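Local coordinates for protein beta subunit of photoactivated adenylyl cyclase (PDB 5M2A) that senses blue light through a flavin-binding BLUF domain and, when activated, probably converts ATP to cyclic AMP in its adenylyl cyclase domain, at residues D160-S165 and L244-I249; F184-R189 and L223-E228; L289-A294 and E331-Y336. All coordinates share one frame; numbering follows the deposited sequence. Where two conformers were deposited one is given.

Contact 1 (D160-S165 and L244-I249); sequences DILAFS and LLYTGI. With MG (magnesium ion), chain G.
Asp160 and Gly248 form an antiparallel hydrogen-bonded pair, joined by Asp160 N to Gly248 O and by Gly248 N to Asp160 O, both 3.2 Å, and Ile161 and Thr247 follow as a non-hydrogen-bonded pair with CA atoms 4.7 Å apart. This is the class III nucleotide cyclase sheet, at the end of strand 150-161, where the chain runs into the metal site. Past the pairing, Leu162 N gives Tyr246 O a nearly straight bond of 2.9 Å (173° at the hydrogen), although the donor stands above the carbonyl plane. A water continues the link: it receives Tyr246 N, with Leu162 O and Leu244 O within donating distance.

The backbone O of Asp160 is gripped twice, by Gly248 N almost in line with the carbonyl and by Thr247 OG1 at 2.9 Å from above its plane. Thr247 brings its hydroxyl over this oxygen because chi1 of -168° points OG1 away from the residue's own N, while Tyr183 of helix 173-193 is its other partner. On the same face as Thr247, Ile161 CG2 lies against Leu245 CD1 at 3.8 Å, a methyl-to-methyl contact made where the two chains cross at a slant. Leu162 sets CB and CD2 against CB of Tyr246, passing the ring obliquely, and helix 338-349 covers both residues.

Asp160 turns to the other face, where OD1 forms a salt bridge with Arg287. Its carboxylate faces the magnesium ion, and Asp204 belongs to the same metal site, as the paired metal-binding aspartates of class III cyclases do. After Ile161 the chain leaves the sheet through a type II turn to Phe164, and the magnesium takes Ile161 O at 2.5 Å and a water at 2.1 Å.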
# COMPACT_ATOMS: atom_id res chain seq x y z
N ASP A 160 -16.01 -7.31 5.29
CA ASP A 160 -15.14 -7.94 6.28
C ASP A 160 -15.77 -9.23 6.76
O ASP A 160 -16.87 -9.60 6.35
CB ASP A 160 -14.81 -6.98 7.44
CG ASP A 160 -15.94 -6.83 8.43
OD1 ASP A 160 -17.07 -7.26 8.15
OD2 ASP A 160 -15.68 -6.26 9.51
N ILE A 161 -15.05 -9.91 7.65
CA ILE A 161 -15.35 -11.30 7.99
C ILE A 161 -16.24 -11.34 9.23
O ILE A 161 -15.92 -10.73 10.26
CB ILE A 161 -14.04 -12.07 8.24
CG1 ILE A 161 -13.22 -12.10 6.94
CG2 ILE A 161 -14.34 -13.45 8.76
CD1 ILE A 161 -11.87 -12.82 7.09
N LEU A 162 -17.33 -12.10 9.14
CA LEU A 162 -18.25 -12.25 10.26
C LEU A 162 -17.58 -13.00 11.40
O LEU A 162 -16.90 -14.01 11.19
CB LEU A 162 -19.50 -13.01 9.83
CG LEU A 162 -20.56 -13.20 10.91
CD1 LEU A 162 -21.20 -11.86 11.25
CD2 LEU A 162 -21.61 -14.22 10.47
N ALA A 163 -17.79 -12.51 12.63
CA ALA A 163 -17.25 -13.12 13.84
C ALA A 163 -15.73 -13.28 13.78
O ALA A 163 -15.17 -14.25 14.30
CB ALA A 163 -17.90 -14.48 14.13
N PHE A 164 -15.04 -12.34 13.13
CA PHE A 164 -13.60 -12.49 12.99
C PHE A 164 -12.89 -12.51 14.34
O PHE A 164 -11.86 -13.18 14.49
CB PHE A 164 -13.05 -11.37 12.10
CG PHE A 164 -11.61 -11.56 11.73
CD1 PHE A 164 -11.22 -12.64 10.96
CD2 PHE A 164 -10.64 -10.66 12.16
CE1 PHE A 164 -9.90 -12.84 10.61
CE2 PHE A 164 -9.31 -10.84 11.81
CZ PHE A 164 -8.94 -11.93 11.03
N SER A 165 -13.43 -11.80 15.34
CA SER A 165 -12.83 -11.85 16.67
C SER A 165 -12.85 -13.26 17.23
O SER A 165 -11.91 -13.68 17.92
CB SER A 165 -13.54 -10.89 17.62
OG SER A 165 -13.26 -9.55 17.27
N LEU A 244 -16.36 -21.83 7.93
CA LEU A 244 -16.97 -20.88 8.85
C LEU A 244 -16.90 -19.45 8.35
O LEU A 244 -17.06 -18.53 9.15
CB LEU A 244 -16.29 -20.94 10.22
CG LEU A 244 -16.61 -21.95 11.32
CD1 LEU A 244 -17.45 -23.13 10.85
CD2 LEU A 244 -15.31 -22.40 11.94
N LEU A 245 -16.64 -19.25 7.05
CA LEU A 245 -16.32 -17.93 6.50
C LEU A 245 -17.57 -17.29 5.88
O LEU A 245 -18.10 -17.78 4.87
CB LEU A 245 -15.18 -18.04 5.49
CG LEU A 245 -14.75 -16.79 4.70
CD1 LEU A 245 -14.32 -15.66 5.62
CD2 LEU A 245 -13.63 -17.14 3.71
N TYR A 246 -18.01 -16.19 6.49
CA TYR A 246 -19.11 -15.35 6.05
C TYR A 246 -18.64 -13.90 5.96
O TYR A 246 -17.69 -13.49 6.63
CB TYR A 246 -20.30 -15.41 7.01
CG TYR A 246 -20.85 -16.78 7.26
CD1 TYR A 246 -20.16 -17.69 8.05
CD2 TYR A 246 -22.09 -17.15 6.76
CE1 TYR A 246 -20.67 -18.94 8.31
CE2 TYR A 246 -22.61 -18.40 7.02
CZ TYR A 246 -21.89 -19.29 7.78
OH TYR A 246 -22.42 -20.53 8.03
N THR A 247 -19.35 -13.11 5.17
CA THR A 247 -18.97 -11.71 5.03
C THR A 247 -20.19 -10.82 5.22
O THR A 247 -21.33 -11.26 5.10
CB THR A 247 -18.31 -11.45 3.66
OG1 THR A 247 -17.70 -10.15 3.65
CG2 THR A 247 -19.31 -11.55 2.54
N GLY A 248 -19.93 -9.58 5.59
CA GLY A 248 -20.92 -8.51 5.52
C GLY A 248 -20.35 -7.41 4.69
O GLY A 248 -19.13 -7.19 4.69
N ILE A 249 -21.19 -6.71 3.93
CA ILE A 249 -20.70 -5.73 2.98
C ILE A 249 -21.50 -4.45 3.13
O ILE A 249 -22.73 -4.51 3.23
CB ILE A 249 -20.75 -6.25 1.53
CG1 ILE A 249 -19.93 -7.54 1.44
CG2 ILE A 249 -20.21 -5.20 0.56
CD1 ILE A 249 -20.02 -8.29 0.12
MG MG G . -14.80 -8.62 11.08
O HOH W 1 -16.95 -15.70 9.13
O HOH W 2 -16.20 -8.83 12.69

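Contact 2 (F184-R189 and L223-E228); sequences FSICTR and LDIISE
Ile225 of helix 215-235, in one of its two conformers, brings its CD1 methyl to the backbone of helix 173-193, 3.4 Å from Cys187 CA, in a near-antiparallel helix pair of the cyclase domain. The short axes approach to 9.8 Å and their directions differ by 148°. In that conformer CD1 is folded back toward Ile186 O and Cys187 CA, and Ile225 CG2 faces Cys187 SG at 4.0 Å; the other copy may pack differently. Ile186 CG2 meets Ile225 CD1 at 3.9 Å, the two side chains crossing at a slant.

The outer border is polar. Arg189 runs extended through CG and CD, then bends at chi3 (39°), which swings the guanidinium across to Glu228. There it grips the carboxylate end-on: NH2 reaches the syn lone pair of OE1 at 2.8 Å, and NH1 reaches OE2 on its syn side. Both bonds are almost straight and the two planes lie only 19° apart, so the paired bonds fix the rotation of both groups. The aliphatic part of Glu228 slides past Ile186 in the opposite direction, and Ile190 packs on it too. Without the carboxylate, as with an alanine here, the Arg189 guanidinium would probably lose its charged mate and be able to turn. Beside the bridge, Ile186 CG2 sits 3.8 Å from Glu228 OE1.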
# COMPACT_ATOMS: atom_id res chain seq x y z
N PHE A 184 -9.32 -12.45 1.09
CA PHE A 184 -8.78 -11.36 0.28
C PHE A 184 -8.67 -11.74 -1.19
O PHE A 184 -8.97 -10.92 -2.07
CB PHE A 184 -7.42 -10.94 0.82
CG PHE A 184 -7.47 -10.18 2.10
CD1 PHE A 184 -8.68 -9.69 2.61
CD2 PHE A 184 -6.30 -9.92 2.81
CE1 PHE A 184 -8.70 -8.97 3.82
CE2 PHE A 184 -6.31 -9.21 3.99
CZ PHE A 184 -7.53 -8.73 4.51
N SER A 185 -8.17 -12.95 -1.48
CA SER A 185 -8.03 -13.38 -2.87
C SER A 185 -9.37 -13.35 -3.60
O SER A 185 -9.46 -12.88 -4.74
CB SER A 185 -7.43 -14.79 -2.93
OG SER A 185 -7.21 -15.20 -4.27
N ILE A 186 -10.42 -13.84 -2.95
CA ILE A 186 -11.74 -13.88 -3.56
C ILE A 186 -12.26 -12.47 -3.78
O ILE A 186 -12.73 -12.13 -4.87
CB ILE A 186 -12.71 -14.69 -2.68
CG1 ILE A 186 -12.36 -16.17 -2.75
CG2 ILE A 186 -14.17 -14.45 -3.11
CD1 ILE A 186 -13.03 -17.00 -1.64
N CYS A 187 -12.19 -11.63 -2.75
CA CYS A 187 -12.70 -10.27 -2.88
C CYS A 187 -11.97 -9.51 -3.97
O CYS A 187 -12.59 -8.88 -4.83
CB CYS A 187 -12.60 -9.53 -1.55
SG CYS A 187 -13.70 -10.17 -0.25
N THR A 188 -10.64 -9.57 -3.95
CA THR A 188 -9.86 -8.80 -4.92
C THR A 188 -10.15 -9.25 -6.35
O THR A 188 -10.29 -8.41 -7.27
CB THR A 188 -8.37 -8.95 -4.61
OG1 THR A 188 -8.12 -8.44 -3.31
CG2 THR A 188 -7.53 -8.17 -5.62
N ARG A 189 -10.21 -10.56 -6.58
CA ARG A 189 -10.48 -11.05 -7.93
C ARG A 189 -11.81 -10.52 -8.45
O ARG A 189 -11.90 -10.04 -9.59
CB ARG A 189 -10.46 -12.58 -7.96
CG ARG A 189 -10.90 -13.17 -9.29
CD ARG A 189 -10.73 -14.68 -9.35
NE ARG A 189 -11.07 -15.34 -8.09
CZ ARG A 189 -12.30 -15.71 -7.75
NH1 ARG A 189 -13.34 -15.47 -8.56
NH2 ARG A 189 -12.50 -16.31 -6.58
N LEU A 223 -22.77 -9.45 -4.23
CA LEU A 223 -23.49 -10.72 -4.25
C LEU A 223 -22.59 -11.86 -4.70
O LEU A 223 -22.69 -12.99 -4.19
CB LEU A 223 -24.71 -10.61 -5.17
CG LEU A 223 -25.69 -9.53 -4.75
CD1 LEU A 223 -26.74 -9.32 -5.85
CD2 LEU A 223 -26.34 -9.90 -3.43
N ASP A 224 -21.71 -11.60 -5.66
CA ASP A 224 -20.80 -12.65 -6.12
C ASP A 224 -19.84 -13.07 -5.01
O ASP A 224 -19.53 -14.26 -4.87
CB ASP A 224 -20.02 -12.17 -7.35
CG ASP A 224 -20.84 -12.25 -8.63
OD1 ASP A 224 -22.05 -12.56 -8.55
OD2 ASP A 224 -20.28 -11.99 -9.72
N ILE A 225 -19.36 -12.11 -4.22
CA ILE A 225 -18.53 -12.43 -3.06
C ILE A 225 -19.29 -13.35 -2.12
O ILE A 225 -18.80 -14.42 -1.71
CB ILE A 225 -18.10 -11.16 -2.33
CG1 ILE A 225 -17.19 -10.30 -3.20
CG2 ILE A 225 -17.40 -11.51 -1.01
CD1 ILE A 225 -15.97 -10.99 -3.58
N ILE A 226 -20.49 -12.92 -1.73
CA ILE A 226 -21.31 -13.72 -0.84
C ILE A 226 -21.53 -15.11 -1.42
O ILE A 226 -21.43 -16.12 -0.71
CB ILE A 226 -22.64 -12.99 -0.59
CG1 ILE A 226 -22.40 -11.69 0.19
CG2 ILE A 226 -23.68 -13.92 0.08
CD1 ILE A 226 -23.58 -10.73 0.10
N SER A 227 -21.83 -15.17 -2.71
CA SER A 227 -22.12 -16.45 -3.36
C SER A 227 -20.90 -17.35 -3.34
O SER A 227 -21.01 -18.55 -3.08
CB SER A 227 -22.60 -16.21 -4.79
OG SER A 227 -22.74 -17.45 -5.48
N GLU A 228 -19.72 -16.79 -3.62
CA GLU A 228 -18.52 -17.62 -3.65
C GLU A 228 -18.17 -18.13 -2.27
O GLU A 228 -17.71 -19.27 -2.12
CB GLU A 228 -17.35 -16.84 -4.24
CG GLU A 228 -17.47 -16.64 -5.75
CD GLU A 228 -16.11 -16.63 -6.46
OE1 GLU A 228 -15.10 -16.93 -5.80
OE2 GLU A 228 -16.06 -16.31 -7.67

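Contact 3 (L289-A294 and E331-Y336); sequences LPYALA and EAQKYY
Tyr291 and Gln333 meet at a single backbone bridge, their CA atoms 4.3 Å apart, where two loops of the cyclase domain run side by side. Ala292 N donates to Ala332 O at 3.1 Å, and Lys334 N to Pro290 O at 2.9 Å, both close to straight.

The tight part lies round Ala332, whose CB meets Leu293 CB at 3.7 Å, and along Lys334. Extended beyond CG, that lysine runs under the 290-292 backbone until CE is 3.4 Å from Tyr291 O; NZ then binds Leu289 O at 2.8 Å, nearly in line with the carbonyl, and is also held by Thr286 O and Thr338 OG1. Lys334 CB sits over the centre of the Tyr336 ring.

The solvent side is formed by exposed Pro290 and Gln333, where a water spans Pro290 O and Lys334 O. Even here Gln333 CB stays close to Tyr291 CE2 (3.7 Å), its side chain crossing the ring obliquely with the amide 37° from the ring plane.

The Tyr291 ring packs on strands 309-315 and 324-329, Leu293 and Ala292 rest on helix 215-235, and the second loop leads on into helix 338-349.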
# COMPACT_ATOMS: atom_id res chain seq x y z
N LEU A 289 -28.77 -7.07 10.72
CA LEU A 289 -29.75 -7.11 9.66
C LEU A 289 -29.90 -8.52 9.10
O LEU A 289 -28.95 -9.32 9.12
CB LEU A 289 -29.36 -6.17 8.51
CG LEU A 289 -29.17 -4.71 8.88
CD1 LEU A 289 -28.61 -3.94 7.69
CD2 LEU A 289 -30.49 -4.12 9.34
N PRO A 290 -31.07 -8.86 8.59
CA PRO A 290 -31.25 -10.17 7.94
C PRO A 290 -30.73 -10.17 6.51
O PRO A 290 -31.15 -11.00 5.69
CB PRO A 290 -32.76 -10.39 8.00
CG PRO A 290 -33.34 -9.01 8.03
CD PRO A 290 -32.36 -8.15 8.77
N TYR A 291 -29.80 -9.26 6.20
CA TYR A 291 -29.17 -9.15 4.90
C TYR A 291 -27.68 -8.93 5.09
O TYR A 291 -27.25 -8.24 6.02
CB TYR A 291 -29.73 -7.96 4.09
CG TYR A 291 -31.21 -8.06 3.87
CD1 TYR A 291 -32.11 -7.61 4.82
CD2 TYR A 291 -31.72 -8.62 2.70
CE1 TYR A 291 -33.47 -7.71 4.63
CE2 TYR A 291 -33.09 -8.74 2.51
CZ TYR A 291 -33.95 -8.28 3.47
OH TYR A 291 -35.30 -8.38 3.29
N ALA A 292 -26.89 -9.48 4.17
CA ALA A 292 -25.43 -9.41 4.22
C ALA A 292 -24.85 -8.23 3.46
O ALA A 292 -23.62 -8.07 3.41
CB ALA A 292 -24.84 -10.71 3.69
N LEU A 293 -25.71 -7.41 2.84
CA LEU A 293 -25.29 -6.24 2.08
C LEU A 293 -26.17 -5.07 2.50
O LEU A 293 -27.39 -5.20 2.53
CB LEU A 293 -25.44 -6.49 0.58
CG LEU A 293 -25.32 -5.29 -0.36
CD1 LEU A 293 -23.91 -4.72 -0.28
CD2 LEU A 293 -25.68 -5.70 -1.78
N ALA A 294 -25.56 -3.93 2.81
CA ALA A 294 -26.32 -2.73 3.13
C ALA A 294 -25.72 -1.54 2.41
O ALA A 294 -24.50 -1.41 2.34
CB ALA A 294 -26.35 -2.47 4.64
N GLU A 331 -31.91 -10.16 -3.08
CA GLU A 331 -30.92 -11.22 -3.30
C GLU A 331 -29.88 -11.32 -2.18
O GLU A 331 -29.23 -12.36 -2.05
CB GLU A 331 -30.21 -11.00 -4.64
CG GLU A 331 -31.09 -11.13 -5.88
CD GLU A 331 -31.59 -12.55 -6.11
OE1 GLU A 331 -30.83 -13.51 -5.85
OE2 GLU A 331 -32.75 -12.72 -6.54
N ALA A 332 -29.71 -10.27 -1.37
CA ALA A 332 -28.72 -10.29 -0.30
C ALA A 332 -29.26 -10.90 0.99
O ALA A 332 -28.54 -10.92 2.00
CB ALA A 332 -28.19 -8.88 -0.02
N GLN A 333 -30.50 -11.38 0.98
CA GLN A 333 -31.10 -11.92 2.19
C GLN A 333 -30.30 -13.11 2.71
O GLN A 333 -29.82 -13.94 1.93
CB GLN A 333 -32.54 -12.36 1.90
CG GLN A 333 -33.32 -12.79 3.13
CD GLN A 333 -34.65 -13.44 2.78
OE1 GLN A 333 -34.68 -14.54 2.21
NE2 GLN A 333 -35.75 -12.77 3.11
N LYS A 334 -30.17 -13.18 4.03
CA LYS A 334 -29.44 -14.27 4.68
C LYS A 334 -30.34 -15.49 4.86
O LYS A 334 -31.47 -15.36 5.35
CB LYS A 334 -28.92 -13.84 6.05
CG LYS A 334 -27.79 -12.79 6.03
CD LYS A 334 -27.54 -12.26 7.43
CE LYS A 334 -26.41 -11.22 7.49
NZ LYS A 334 -26.44 -10.48 8.79
N TYR A 335 -29.86 -16.66 4.43
CA TYR A 335 -30.62 -17.89 4.67
C TYR A 335 -30.45 -18.41 6.09
O TYR A 335 -31.01 -19.45 6.43
CB TYR A 335 -30.22 -18.97 3.66
CG TYR A 335 -28.85 -19.59 3.88
CD1 TYR A 335 -27.70 -18.94 3.47
CD2 TYR A 335 -28.72 -20.83 4.49
CE1 TYR A 335 -26.44 -19.50 3.67
CE2 TYR A 335 -27.47 -21.40 4.70
CZ TYR A 335 -26.34 -20.73 4.28
OH TYR A 335 -25.10 -21.30 4.48
N TYR A 336 -29.69 -17.69 6.91
CA TYR A 336 -29.36 -18.06 8.28
C TYR A 336 -29.72 -16.91 9.21
O TYR A 336 -29.95 -15.77 8.78
CB TYR A 336 -27.87 -18.40 8.40
CG TYR A 336 -26.98 -17.28 7.89
CD1 TYR A 336 -26.58 -16.24 8.73
CD2 TYR A 336 -26.54 -17.25 6.57
CE1 TYR A 336 -25.78 -15.21 8.27
CE2 TYR A 336 -25.74 -16.21 6.10
CZ TYR A 336 -25.36 -15.21 6.96
OH TYR A 336 -24.57 -14.18 6.52
O HOH W 3 -32.84 -13.37 6.30

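Overall arrangement
From the N terminus the chain crosses the flavin-binding domain before reaching contact 1, whose first segment ends strand 150-161. Helix 173-193 and helix 215-235 follow and pair in contact 2, so that this contact is nested within the larger loop that contact 1 closes when strand 247-258 begins. Contact 3 comes later, in series, joining the start of strand 293-296 to the loop after strand 324-329. The three meet physically: Thr247 and Ile249 pack on Ile225 and Ile226, Ile226 CD1 touches Ala292 CB at 3.8 Å, and Ile249 probably hydrogen-bonds Ala292 and Ala294, tying together the helix pair, the sheet and the loop before helix 338-349.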